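Coronin (Toxoplasma gondii, PDB 4OZU) probably binds actin filaments as a member of the coronin family; the chain described here is its WD40 beta-propeller domain. Local coordinates at residues 190-202 / 209-223. Residues are numbered along the deposited sequence; the frame is centred on the assembly and turned at random. Where two conformers were deposited one is given.
Sequences TTKDKALNIVDPR and SVACHDGSKACKCTW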
# COMPACT_ATOMS: atom_id res chain seq x y z
N THR A 190 11.27 4.58 6.25
CA THR A 190 11.47 5.74 7.10
C THR A 190 11.60 5.29 8.54
O THR A 190 10.99 4.30 8.95
CB THR A 190 10.31 6.74 6.98
OG1 THR A 190 9.07 6.05 7.19
CG2 THR A 190 10.30 7.38 5.58
N THR A 191 12.40 6.02 9.30
CA THR A 191 12.57 5.72 10.72
C THR A 191 12.32 6.97 11.55
O THR A 191 12.24 8.08 11.02
CB THR A 191 13.98 5.16 11.02
OG1 THR A 191 14.96 5.90 10.29
CG2 THR A 191 14.05 3.70 10.59
N LYS A 192 12.20 6.76 12.85
CA LYS A 192 11.81 7.82 13.77
C LYS A 192 12.90 8.89 13.91
O LYS A 192 12.62 9.98 14.42
CB LYS A 192 11.48 7.21 15.13
CG LYS A 192 10.52 8.02 15.96
CD LYS A 192 10.25 7.34 17.29
CE LYS A 192 9.95 8.35 18.39
NZ LYS A 192 9.98 7.73 19.73
N ASP A 193 14.11 8.60 13.46
CA ASP A 193 15.18 9.60 13.46
C ASP A 193 15.07 10.54 12.26
O ASP A 193 16.00 11.30 11.98
CB ASP A 193 16.56 8.94 13.48
CG ASP A 193 16.82 8.07 12.27
OD1 ASP A 193 15.84 7.65 11.61
OD2 ASP A 193 18.00 7.79 11.98
N LYS A 194 13.94 10.47 11.56
CA LYS A 194 13.62 11.37 10.43
C LYS A 194 14.43 11.02 9.19
O LYS A 194 14.61 11.85 8.30
CB LYS A 194 13.87 12.83 10.80
CG LYS A 194 13.38 13.25 12.19
CD LYS A 194 13.70 14.70 12.49
CE LYS A 194 13.53 15.01 13.97
NZ LYS A 194 13.52 16.46 14.25
N ALA A 195 14.91 9.78 9.13
CA ALA A 195 15.73 9.34 8.01
C ALA A 195 14.91 8.53 7.02
O ALA A 195 14.00 7.78 7.39
CB ALA A 195 16.90 8.52 8.51
N LEU A 196 15.23 8.73 5.74
CA LEU A 196 14.78 7.85 4.68
C LEU A 196 15.95 6.96 4.31
O LEU A 196 17.02 7.46 3.95
CB LEU A 196 14.30 8.65 3.47
CG LEU A 196 13.97 7.84 2.21
CD1 LEU A 196 12.71 7.00 2.41
CD2 LEU A 196 13.82 8.77 1.03
N ASN A 197 15.76 5.64 4.39
CA ASN A 197 16.82 4.68 4.15
C ASN A 197 16.49 3.78 2.99
O ASN A 197 15.35 3.32 2.85
CB ASN A 197 17.08 3.83 5.40
CG ASN A 197 17.15 4.66 6.67
OD1 ASN A 197 18.14 5.36 6.91
ND2 ASN A 197 16.11 4.59 7.49
N ILE A 198 17.50 3.52 2.15
CA ILE A 198 17.36 2.61 1.03
C ILE A 198 18.14 1.33 1.32
O ILE A 198 19.31 1.39 1.70
CB ILE A 198 17.88 3.23 -0.28
CG1 ILE A 198 17.34 4.65 -0.48
CG2 ILE A 198 17.52 2.33 -1.45
CD1 ILE A 198 15.83 4.75 -0.52
N VAL A 199 17.49 0.19 1.12
CA VAL A 199 18.04 -1.11 1.50
C VAL A 199 18.08 -2.06 0.32
O VAL A 199 17.08 -2.21 -0.38
CB VAL A 199 17.22 -1.77 2.62
CG1 VAL A 199 17.83 -3.09 3.03
CG2 VAL A 199 17.11 -0.83 3.82
N ASP A 200 19.24 -2.69 0.12
CA ASP A 200 19.41 -3.76 -0.86
C ASP A 200 19.41 -5.10 -0.13
O ASP A 200 20.40 -5.46 0.50
CB ASP A 200 20.71 -3.55 -1.65
CG ASP A 200 20.89 -4.57 -2.78
OD1 ASP A 200 20.42 -5.72 -2.65
OD2 ASP A 200 21.52 -4.20 -3.79
N PRO A 201 18.30 -5.85 -0.21
CA PRO A 201 18.24 -7.09 0.57
C PRO A 201 19.17 -8.19 0.08
O PRO A 201 19.68 -8.97 0.89
CB PRO A 201 16.79 -7.53 0.42
CG PRO A 201 16.31 -6.87 -0.83
CD PRO A 201 17.03 -5.56 -0.90
N ARG A 202 19.40 -8.28 -1.23
CA ARG A 202 20.27 -9.32 -1.76
C ARG A 202 21.73 -9.07 -1.38
O ARG A 202 22.54 -10.00 -1.35
CB ARG A 202 20.11 -9.43 -3.27
CG ARG A 202 18.80 -10.10 -3.67
CD ARG A 202 18.57 -10.11 -5.15
NE ARG A 202 18.42 -8.76 -5.67
CZ ARG A 202 18.15 -8.49 -6.94
NH1 ARG A 202 18.01 -9.47 -7.82
NH2 ARG A 202 18.05 -7.23 -7.33
N SER A 209 21.08 6.79 2.76
CA SER A 209 20.31 7.35 3.86
C SER A 209 20.39 8.86 3.87
O SER A 209 21.45 9.43 3.63
CB SER A 209 20.79 6.78 5.20
OG SER A 209 19.90 7.17 6.24
N VAL A 210 19.26 9.51 4.14
CA VAL A 210 19.20 10.96 4.17
C VAL A 210 18.12 11.44 5.12
O VAL A 210 17.09 10.79 5.28
CB VAL A 210 18.95 11.55 2.75
CG1 VAL A 210 17.53 11.23 2.27
CG2 VAL A 210 19.20 13.05 2.73
N ALA A 211 18.37 12.57 5.77
CA ALA A 211 17.36 13.22 6.58
C ALA A 211 16.30 13.77 5.63
O ALA A 211 16.58 14.67 4.85
CB ALA A 211 17.97 14.34 7.42
N CYS A 212 15.08 13.23 5.68
CA CYS A 212 14.09 13.56 4.66
C CYS A 212 13.17 14.71 5.06
O CYS A 212 12.75 15.48 4.18
CB CYS A 212 13.27 12.33 4.29
SG CYS A 212 12.35 11.56 5.64
N HIS A 213 12.85 14.85 6.35
CA HIS A 213 12.07 15.97 6.84
C HIS A 213 12.51 16.35 8.26
O HIS A 213 12.97 15.49 9.01
CB HIS A 213 10.57 15.63 6.80
CG HIS A 213 10.08 15.32 5.42
ND1 HIS A 213 9.72 16.30 4.52
CD2 HIS A 213 9.93 14.14 4.77
CE1 HIS A 213 9.35 15.73 3.38
NE2 HIS A 213 9.47 14.42 3.51
N ASP A 214 12.39 17.63 8.61
CA ASP A 214 13.05 18.16 9.80
C ASP A 214 12.13 18.26 11.01
O ASP A 214 12.60 18.46 12.13
CB ASP A 214 13.65 19.54 9.50
CG ASP A 214 14.74 19.48 8.45
OD1 ASP A 214 15.38 18.41 8.31
OD2 ASP A 214 14.96 20.50 7.76
N GLY A 215 10.82 18.14 10.79
CA GLY A 215 9.86 18.14 11.88
C GLY A 215 9.94 16.85 12.68
O GLY A 215 10.72 15.96 12.34
N SER A 216 9.15 16.75 13.74
CA SER A 216 9.26 15.62 14.67
C SER A 216 8.35 14.45 14.32
O SER A 216 8.72 13.29 14.52
CB SER A 216 8.94 16.09 16.10
OG SER A 216 9.85 17.09 16.52
N LYS A 217 7.16 14.74 13.80
CA LYS A 217 6.17 13.69 13.57
C LYS A 217 6.58 12.77 12.41
O LYS A 217 7.60 12.99 11.76
CB LYS A 217 4.79 14.30 13.32
CG LYS A 217 4.17 14.91 14.58
CD LYS A 217 2.69 15.20 14.40
CE LYS A 217 2.40 16.69 14.39
NZ LYS A 217 0.93 16.96 14.44
N ALA A 218 5.77 11.75 12.16
CA ALA A 218 6.18 10.61 11.35
C ALA A 218 6.27 10.89 9.85
O ALA A 218 5.33 11.43 9.25
CB ALA A 218 5.23 9.44 11.58
N CYS A 219 7.40 10.51 9.27
CA CYS A 219 7.60 10.51 7.82
C CYS A 219 7.13 9.18 7.23
O CYS A 219 7.22 8.14 7.88
CB CYS A 219 9.07 10.75 7.47
SG CYS A 219 9.77 12.24 8.18
N LYS A 220 6.63 9.23 6.00
CA LYS A 220 6.16 8.02 5.32
C LYS A 220 6.70 8.06 3.90
O LYS A 220 6.89 9.13 3.35
CB LYS A 220 4.63 7.96 5.30
CG LYS A 220 3.96 7.98 6.67
CD LYS A 220 4.00 6.62 7.34
CE LYS A 220 3.40 6.68 8.74
NZ LYS A 220 3.34 5.35 9.42
N CYS A 221 6.96 6.89 3.31
CA CYS A 221 7.47 6.87 1.96
C CYS A 221 6.74 5.87 1.07
O CYS A 221 6.01 5.01 1.55
CB CYS A 221 8.97 6.54 1.94
SG CYS A 221 9.38 4.79 2.26
N THR A 222 6.94 6.04 -0.23
CA THR A 222 6.61 5.03 -1.20
C THR A 222 7.48 5.27 -2.43
O THR A 222 8.03 6.36 -2.60
CB THR A 222 5.12 5.04 -1.57
OG1 THR A 222 4.78 3.83 -2.26
CG2 THR A 222 4.79 6.24 -2.44
N TRP A 223 7.61 4.27 -3.29
CA TRP A 223 8.39 4.43 -4.50
C TRP A 223 7.55 5.05 -5.60
O TRP A 223 6.34 4.83 -5.65
CB TRP A 223 8.94 3.08 -4.96
CG TRP A 223 10.04 2.60 -4.11
CD1 TRP A 223 9.92 1.97 -2.91
CD2 TRP A 223 11.44 2.70 -4.37
NE1 TRP A 223 11.16 1.66 -2.40
CE2 TRP A 223 12.12 2.11 -3.28
CE3 TRP A 223 12.20 3.23 -5.42
CZ2 TRP A 223 13.50 2.03 -3.22
CZ3 TRP A 223 13.58 3.16 -5.35
CH2 TRP A 223 14.22 2.56 -4.26
O HOH W 1 9.76 10.13 10.86
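Two torsions bring a short polar pair together on the hairpin formed by strands 195-200 and 205-211: Ser209 turns OG opposite its backbone N (chi1 -171°), while Asn197 carries CG beside its own N (chi1 -46°). Ser209 OG then donates to Asn197 OD1 over 2.6 Å, a little tilted from the amide plane. A small hydroxyl suits this non-hydrogen-bonded pair, where the two CA atoms lie close. Between it and the next such pair, Ala195 with Ala211, Leu196 and Val210 exchange both backbone bonds (Leu196 N to Val210 O 2.8 Å). Cys212 N extends the ladder to Lys194 O. Lys194, last residue of the type I turn from Thr191, has a positive phi and runs its extended chain along the loop after the hairpin; CD meets Gly215 O at 3.2 Å and NZ donates to Asp214 O at 3.1 Å from above the peptide plane. A lysine suits the place: its methylenes lie along the carbonyls of His213 and Gly215, and its ammonium ends on that of Asp214. Leu196 points to the other face of the hairpin; its CB rests on Cys212 CB, and its branched end reaches the next blade, CD1 meeting Cys221 CB at 3.8 Å. Thr190 OG1 donates to Cys219 O at 2.9 Å and also bonds Ser177; its CG2 packs on Cys221 CB. The loop 212-219 thus leads from outer strand 205-211 of one propeller blade to strand 220-223, innermost in the next, which packs against strand 187-191 and pairs with strand 233-239.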